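PDB 5GKV: esterase A from Caulobacter crescentus, which is a penicillin-binding protein homologue of the beta-lactamase family and probably hydrolyses ester substrates. Local coordinates for residues 22-25 / 26-29; 28-31 / 32-36; 372-375 / 376-379. All coordinates share one frame; numbering follows the deposited sequence.

Contact 1 (22-25 / 26-29); sequences DRFA and AVRE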
loop_
_atom_site.group_PDB
_atom_site.type_symbol
_atom_site.label_atom_id
_atom_site.label_comp_id
_atom_site.label_asym_id
_atom_site.label_seq_id
_atom_site.Cartn_x
_atom_site.Cartn_y
_atom_site.Cartn_z
ATOM N N ASP A 22 27.295 9.504 -6.809
ATOM C CA ASP A 22 28.291 9.441 -5.744
ATOM C C ASP A 22 27.710 9.836 -4.380
ATOM O O ASP A 22 28.086 9.270 -3.345
ATOM C CB ASP A 22 29.461 10.344 -6.131
ATOM C CG ASP A 22 30.490 10.485 -5.032
ATOM O OD1 ASP A 22 31.226 9.497 -4.787
ATOM O OD2 ASP A 22 30.567 11.592 -4.436
ATOM N N ARG A 23 26.790 10.804 -4.358
ATOM C CA ARG A 23 26.211 11.218 -3.083
ATOM C C ARG A 23 25.545 10.056 -2.354
ATOM O O ARG A 23 25.549 10.017 -1.116
ATOM C CB ARG A 23 25.200 12.337 -3.299
ATOM C CG ARG A 23 24.493 12.748 -2.019
ATOM C CD ARG A 23 23.821 14.080 -2.173
ATOM N NE ARG A 23 23.612 14.709 -0.879
ATOM C CZ ARG A 23 22.619 15.554 -0.623
ATOM N NH1 ARG A 23 21.739 15.856 -1.577
ATOM N NH2 ARG A 23 22.496 16.083 0.591
ATOM N N PHE A 24 24.994 9.087 -3.095
ATOM C CA PHE A 24 24.231 7.995 -2.500
ATOM C C PHE A 24 24.967 6.659 -2.586
ATOM O O PHE A 24 24.336 5.596 -2.587
ATOM C CB PHE A 24 22.846 7.907 -3.143
ATOM C CG PHE A 24 21.974 9.101 -2.849
ATOM C CD1 PHE A 24 21.329 9.214 -1.635
ATOM C CD2 PHE A 24 21.812 10.111 -3.782
ATOM C CE1 PHE A 24 20.530 10.305 -1.347
ATOM C CE2 PHE A 24 21.025 11.210 -3.503
ATOM C CZ PHE A 24 20.381 11.310 -2.286
ATOM N N ALA A 25 26.305 6.696 -2.614
ATOM C CA ALA A 25 27.082 5.460 -2.685
ATOM C C ALA A 25 26.719 4.492 -1.566
ATOM O O ALA A 25 26.747 3.280 -1.773
ATOM C CB ALA A 25 28.586 5.766 -2.648
ATOM N N ALA A 26 26.388 5.000 -0.371
ATOM C CA ALA A 26 26.010 4.103 0.722
ATOM C C ALA A 26 24.770 3.278 0.378
ATOM O O ALA A 26 24.643 2.124 0.814
ATOM C CB ALA A 26 25.760 4.903 2.009
ATOM N N VAL A 27 23.848 3.847 -0.394
ATOM C CA VAL A 27 22.661 3.092 -0.788
ATOM C C VAL A 27 23.058 1.898 -1.650
ATOM O O VAL A 27 22.584 0.777 -1.435
ATOM C CB VAL A 27 21.656 4.004 -1.511
ATOM C CG1 VAL A 27 20.434 3.198 -1.933
ATOM C CG2 VAL A 27 21.221 5.137 -0.572
ATOM N N ARG A 28 23.935 2.122 -2.641
ATOM C CA ARG A 28 24.382 1.008 -3.478
ATOM C C ARG A 28 25.074 -0.063 -2.644
ATOM O O ARG A 28 24.872 -1.264 -2.868
ATOM C CB ARG A 28 25.318 1.502 -4.593
ATOM C CG ARG A 28 25.803 0.375 -5.521
ATOM C CD ARG A 28 26.876 0.828 -6.512
ATOM N NE ARG A 28 26.496 1.925 -7.418
ATOM C CZ ARG A 28 26.002 1.779 -8.656
ATOM N NH1 ARG A 28 25.771 0.571 -9.167
ATOM N NH2 ARG A 28 25.724 2.850 -9.392
ATOM N N GLU A 29 25.879 0.348 -1.657
ATOM C CA GLU A 29 26.559 -0.623 -0.801
ATOM C C GLU A 29 25.561 -1.489 -0.039
ATOM O O GLU A 29 25.700 -2.721 0.014
ATOM C CB GLU A 29 27.473 0.101 0.187
ATOM C CG GLU A 29 28.675 0.763 -0.447
ATOM C CD GLU A 29 29.831 -0.204 -0.650
ATOM O OE1 GLU A 29 29.896 -1.225 0.078
ATOM O OE2 GLU A 29 30.674 0.066 -1.529
HETATM O O HOH W 1 26.519 7.765 0.472
HETATM O O HOH W 2 28.761 2.295 -3.416
#

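Contact 2 (28-31 / 32-36); sequences REVF and EQNFA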
loop_
_atom_site.group_PDB
_atom_site.type_symbol
_atom_site.label_atom_id
_atom_site.label_comp_id
_atom_site.label_asym_id
_atom_site.label_seq_id
_atom_site.Cartn_x
_atom_site.Cartn_y
_atom_site.Cartn_z
ATOM N N ARG A 28 23.935 2.122 -2.641
ATOM C CA ARG A 28 24.382 1.008 -3.478
ATOM C C ARG A 28 25.074 -0.063 -2.644
ATOM O O ARG A 28 24.872 -1.264 -2.868
ATOM C CB ARG A 28 25.318 1.502 -4.593
ATOM C CG ARG A 28 25.803 0.375 -5.521
ATOM C CD ARG A 28 26.876 0.828 -6.512
ATOM N NE ARG A 28 26.496 1.925 -7.418
ATOM C CZ ARG A 28 26.002 1.779 -8.656
ATOM N NH1 ARG A 28 25.771 0.571 -9.167
ATOM N NH2 ARG A 28 25.724 2.850 -9.392
ATOM N N GLU A 29 25.879 0.348 -1.657
ATOM C CA GLU A 29 26.559 -0.623 -0.801
ATOM C C GLU A 29 25.561 -1.489 -0.039
ATOM O O GLU A 29 25.700 -2.721 0.014
ATOM C CB GLU A 29 27.473 0.101 0.187
ATOM C CG GLU A 29 28.675 0.763 -0.447
ATOM C CD GLU A 29 29.831 -0.204 -0.650
ATOM O OE1 GLU A 29 29.896 -1.225 0.078
ATOM O OE2 GLU A 29 30.674 0.066 -1.529
ATOM N N VAL A 30 24.564 -0.854 0.583
ATOM C CA VAL A 30 23.548 -1.585 1.338
ATOM C C VAL A 30 22.736 -2.479 0.413
ATOM O O VAL A 30 22.445 -3.641 0.743
ATOM C CB VAL A 30 22.650 -0.600 2.107
ATOM C CG1 VAL A 30 21.442 -1.325 2.711
ATOM C CG2 VAL A 30 23.471 0.108 3.212
ATOM N N PHE A 31 22.365 -1.948 -0.763
ATOM C CA PHE A 31 21.637 -2.718 -1.766
ATOM C C PHE A 31 22.407 -3.980 -2.139
ATOM O O PHE A 31 21.869 -5.089 -2.086
ATOM C CB PHE A 31 21.389 -1.827 -2.993
ATOM C CG PHE A 31 20.366 -2.358 -3.970
ATOM C CD1 PHE A 31 19.008 -2.270 -3.699
ATOM C CD2 PHE A 31 20.771 -2.908 -5.171
ATOM C CE1 PHE A 31 18.059 -2.745 -4.611
ATOM C CE2 PHE A 31 19.834 -3.386 -6.095
ATOM C CZ PHE A 31 18.473 -3.295 -5.814
ATOM N N GLU A 32 23.683 -3.829 -2.499
ATOM C CA GLU A 32 24.504 -5.003 -2.789
ATOM C C GLU A 32 24.519 -5.982 -1.619
ATOM O O GLU A 32 24.432 -7.195 -1.820
ATOM C CB GLU A 32 25.929 -4.565 -3.144
ATOM C CG GLU A 32 26.913 -5.723 -3.263
ATOM C CD GLU A 32 28.331 -5.245 -3.582
ATOM O OE1 GLU A 32 29.292 -5.897 -3.105
ATOM O OE2 GLU A 32 28.472 -4.235 -4.312
ATOM N N GLN A 33 24.632 -5.477 -0.386
ATOM C CA GLN A 33 24.671 -6.378 0.760
ATOM C C GLN A 33 23.357 -7.137 0.943
ATOM O O GLN A 33 23.389 -8.300 1.366
ATOM C CB GLN A 33 25.014 -5.615 2.037
ATOM C CG GLN A 33 25.254 -6.525 3.256
ATOM C CD GLN A 33 26.586 -7.260 3.154
ATOM O OE1 GLN A 33 27.584 -6.692 2.697
ATOM N NE2 GLN A 33 26.599 -8.529 3.554
ATOM N N ASN A 34 22.199 -6.509 0.642
ATOM C CA ASN A 34 20.917 -7.226 0.728
ATOM C C ASN A 34 20.927 -8.491 -0.128
ATOM O O ASN A 34 20.282 -9.483 0.225
ATOM C CB ASN A 34 19.732 -6.339 0.287
ATOM C CG ASN A 34 19.319 -5.318 1.338
ATOM O OD1 ASN A 34 19.716 -5.402 2.499
ATOM N ND2 ASN A 34 18.526 -4.331 0.923
ATOM N N PHE A 35 21.625 -8.467 -1.266
ATOM C CA PHE A 35 21.701 -9.649 -2.116
ATOM C C PHE A 35 22.692 -10.693 -1.601
ATOM O O PHE A 35 22.629 -11.852 -2.033
ATOM C CB PHE A 35 22.058 -9.241 -3.547
ATOM C CG PHE A 35 20.928 -8.556 -4.268
ATOM C CD1 PHE A 35 20.059 -9.287 -5.072
ATOM C CD2 PHE A 35 20.714 -7.186 -4.114
ATOM C CE1 PHE A 35 19.002 -8.674 -5.736
ATOM C CE2 PHE A 35 19.646 -6.555 -4.756
ATOM C CZ PHE A 35 18.784 -7.302 -5.582
ATOM N N ALA A 36 23.579 -10.327 -0.673
ATOM C CA ALA A 36 24.552 -11.286 -0.155
ATOM C C ALA A 36 23.871 -12.375 0.666
ATOM O O ALA A 36 22.840 -12.153 1.313
ATOM C CB ALA A 36 25.603 -10.582 0.702
#

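Contact 3 (372-375 / 376-379); sequences DPRS and VRLI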
loop_
_atom_site.group_PDB
_atom_site.type_symbol
_atom_site.label_atom_id
_atom_site.label_comp_id
_atom_site.label_asym_id
_atom_site.label_seq_id
_atom_site.Cartn_x
_atom_site.Cartn_y
_atom_site.Cartn_z
ATOM N N ASP A 372 10.387 -4.568 7.016
ATOM C CA ASP A 372 11.339 -5.559 6.541
ATOM C C ASP A 372 12.719 -4.913 6.524
ATOM O O ASP A 372 12.875 -3.830 5.943
ATOM C CB ASP A 372 10.957 -6.041 5.141
ATOM C CG ASP A 372 11.865 -7.138 4.631
ATOM O OD1 ASP A 372 13.057 -6.870 4.340
ATOM O OD2 ASP A 372 11.376 -8.289 4.528
ATOM N N PRO A 373 13.734 -5.524 7.147
ATOM C CA PRO A 373 15.025 -4.835 7.273
ATOM C C PRO A 373 15.709 -4.545 5.950
ATOM O O PRO A 373 16.526 -3.622 5.909
ATOM C CB PRO A 373 15.868 -5.796 8.130
ATOM C CG PRO A 373 15.180 -7.115 8.022
ATOM C CD PRO A 373 13.717 -6.788 7.906
ATOM N N ARG A 374 15.433 -5.307 4.882
ATOM C CA ARG A 374 16.007 -4.956 3.578
ATOM C C ARG A 374 15.603 -3.538 3.178
ATOM O O ARG A 374 16.442 -2.735 2.738
ATOM C CB ARG A 374 15.575 -5.974 2.513
ATOM C CG ARG A 374 16.079 -7.420 2.789
ATOM C CD ARG A 374 15.416 -8.429 1.853
ATOM N NE ARG A 374 13.979 -8.578 2.143
ATOM C CZ ARG A 374 13.123 -9.234 1.362
ATOM N NH1 ARG A 374 13.538 -9.778 0.218
ATOM N NH2 ARG A 374 11.851 -9.336 1.722
ATOM N N SER A 375 14.333 -3.189 3.377
ATOM C CA SER A 375 13.863 -1.854 3.010
ATOM C C SER A 375 14.342 -0.807 4.008
ATOM O O SER A 375 14.755 0.290 3.610
ATOM C CB SER A 375 12.328 -1.837 2.896
ATOM O OG SER A 375 11.673 -1.950 4.158
ATOM N N VAL A 376 14.330 -1.149 5.301
ATOM C CA VAL A 376 14.709 -0.182 6.332
ATOM C C VAL A 376 16.170 0.231 6.171
ATOM O O VAL A 376 16.502 1.424 6.236
ATOM C CB VAL A 376 14.420 -0.756 7.730
ATOM C CG1 VAL A 376 14.855 0.223 8.806
ATOM C CG2 VAL A 376 12.919 -1.077 7.868
ATOM N N ARG A 377 17.059 -0.739 5.947
ATOM C CA ARG A 377 18.479 -0.423 5.782
ATOM C C ARG A 377 18.703 0.485 4.579
ATOM O O ARG A 377 19.564 1.373 4.613
ATOM C CB ARG A 377 19.302 -1.700 5.610
ATOM C CG ARG A 377 19.431 -2.587 6.843
ATOM C CD ARG A 377 20.491 -3.697 6.591
ATOM N NE ARG A 377 20.023 -4.724 5.654
ATOM C CZ ARG A 377 19.381 -5.831 6.027
ATOM N NH1 ARG A 377 19.156 -6.063 7.320
ATOM N NH2 ARG A 377 18.983 -6.718 5.118
ATOM N N LEU A 378 17.959 0.259 3.489
ATOM C CA LEU A 378 18.117 1.088 2.294
ATOM C C LEU A 378 17.672 2.522 2.558
ATOM O O LEU A 378 18.370 3.481 2.195
ATOM C CB LEU A 378 17.322 0.492 1.119
ATOM C CG LEU A 378 17.912 -0.791 0.515
ATOM C CD1 LEU A 378 16.901 -1.484 -0.418
ATOM C CD2 LEU A 378 19.236 -0.474 -0.235
ATOM N N ILE A 379 16.513 2.685 3.198
ATOM C CA ILE A 379 15.996 4.020 3.487
ATOM C C ILE A 379 16.922 4.744 4.455
ATOM O O ILE A 379 17.174 5.946 4.322
ATOM C CB ILE A 379 14.555 3.919 4.025
ATOM C CG1 ILE A 379 13.622 3.371 2.925
ATOM C CG2 ILE A 379 14.050 5.276 4.525
ATOM C CD1 ILE A 379 12.249 2.930 3.438
#

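Contact 1 (22-25 / 26-29)
Phe-24 and Val-27 meet on the inward side of the first helical turn, CB of Phe-24 lying 4.1 Å from CG2 of Val-27. That methyl is set beside its own backbone N and faces back down the helix, lying obliquely to the Phe-24 ring. The carbonyl of Phe-24 starts the helical bonding: Val-27 N reaches Phe-24 O at 2.8 Å but from well above the carbonyl plane, and Arg-28 N adds only a weak bond. Phe-24 is the N-cap of helix 25-35, the N-terminal helix that lies against the antiparallel sheet of this beta-lactamase-like fold. The side chain of Phe-24 rests on Val-54 and Val-55 of strand 52-60 and on Ile-49 of strand 42-49, while Val-27 reaches Phe-45 of strand 42-49 and Ala-381 of helix 373-384.

The other side is open to solvent. A water bridges Arg-23 O and Ala-26 N, both legs 2.9 Å, and serves as the acceptor for this N-H. Further along, Glu-29 N donates to Ala-25 O at 3.1 Å, and CG of Glu-29 lies 3.4 Å from that oxygen. A second water gives Ala-25 O another bond, 2.8 Å long, and touches Glu-29 OE2 only weakly.

Contact 2 (28-31 / 32-36)
Different first torsions bring Phe-31 and Phe-35 together: CG of Phe-31 stands anti to its backbone N (chi1 -166°), whereas CG of Phe-35 stands anti to its carbonyl carbon (chi1 -72°) and swings back toward the preceding turn. The two side chains then run side by side, one turn apart, pointing the same way. Their rings form a T-shaped (edge-to-face) pair with centroids 5.1 Å apart and planes at 61°, so the T is tilted. Phe-35 supplies the edge. Its CE2 sits above one face of Phe-31, offset toward the rim, and comes within 3.4 Å of CE2 of Phe-31. The neighbouring CD2 of Phe-35 lies 3.1 Å from Phe-31 O, which meets the Phe-35 ring at its edge and in its plane.

The pair belongs to the inner face of helix 25-35, where an i to i+4 spacing lines up residues against the sheet of the beta-lactamase-like fold; both side chains touch Ile-16 of strand 16-17, and that of Phe-31 also reaches Leu-57 of strand 52-60. Beneath the side chains the helical ladder is regular, with Glu-32 N giving Arg-28 O a nearly straight bond of 2.9 Å. It slackens at the C-terminal end, where Phe-35 N to Phe-31 O is weak at 3.5 Å.

A different flank carries Val-30 and Asn-34. The amide of Asn-34 folds back beside its own N, its CG 3.6 Å from Val-30 O, which is already taken by Asn-34 N. Both ends of the amide are used on helix 373-384: OD1 accepts from Arg-377 NH2 and ND2 donates to Arg-374 O, which probably fixes the flip of the amide. On the exposed side, the carboxylates of Glu-29 and Glu-32 stay apart, OE1 of Glu-29 lying 5.5 Å from OE2 of Glu-32.

Contact 3 (372-375 / 376-379)
Asp-372 O is gripped by two donors, Val-376 N at 3.1 Å and Ser-375 OG at 2.9 Å. The serine hydroxyl approaches in the carbonyl plane, on a lone pair; with chi1 at 71°, OG sits between its own N and carbonyl carbon, which turns it back toward the start of the helix. CG2 of Val-376 packs beside the same oxygen at 3.4 Å.

Asp-372 is the N-cap of helix 373-384, and its side chain also caps the helix. OD1 takes the backbone N of Arg-374 on its anti side, a capping bond of 2.9 Å, and NE of Arg-374 on its syn side. NH2 of the same arginine reaches OD2 at 3.0 Å, from above the carboxylate plane, so the guanidinium holds the carboxylate side-on with two nitrogens. NH1 turns elsewhere, to a salt bridge with Glu-40 and to Lys-364 O.

One turn on, Arg-377 bends at chi3 and folds its guanidinium back over the first turn. Pro-373 O lies 3.6 Å above the plane of that group, over its centre, and NH1 of Arg-377 comes within 3.4 Å of CB of Pro-373, with NH2 left to its partner Asn-34 on helix 25-35. Leu-378 and Ile-379 face other parts of the fold: Leu-378 packs on Val-30 and Phe-31 of that helix, and Ile-379 on Cys-347 and Phe-349 of the sheet.

A carboxylate at the N-terminus of a helix, bound to a main-chain N-H and a guanidinium, would be expected to stay ionised, and its negative charge probably offsets the helix dipole and, together with Glu-40, the buried charge of Arg-374.

Overall arrangement
Contacts 1 and 2 follow one another on helix 25-35 and share Arg-28 and Glu-29, while contact 3 opens the C-terminal helix 373-384, which lies beside it on the sheet. Contact 3 is the most buried of the three and the nearest to the centre of the chain; its chemistry is charged capping within the fold. Contacts 1 and 2 are partly buried: both set aromatic and aliphatic groups against the sheet, contact 1 with waters on its outer side and contact 2 with exposed carboxylates and a buried Asn-34 toward the other helix. Contact 1 meets contact 3 only by packing, Val-27 on Leu-378, whereas contact 2 adds probable hydrogen bonds from Asn-34.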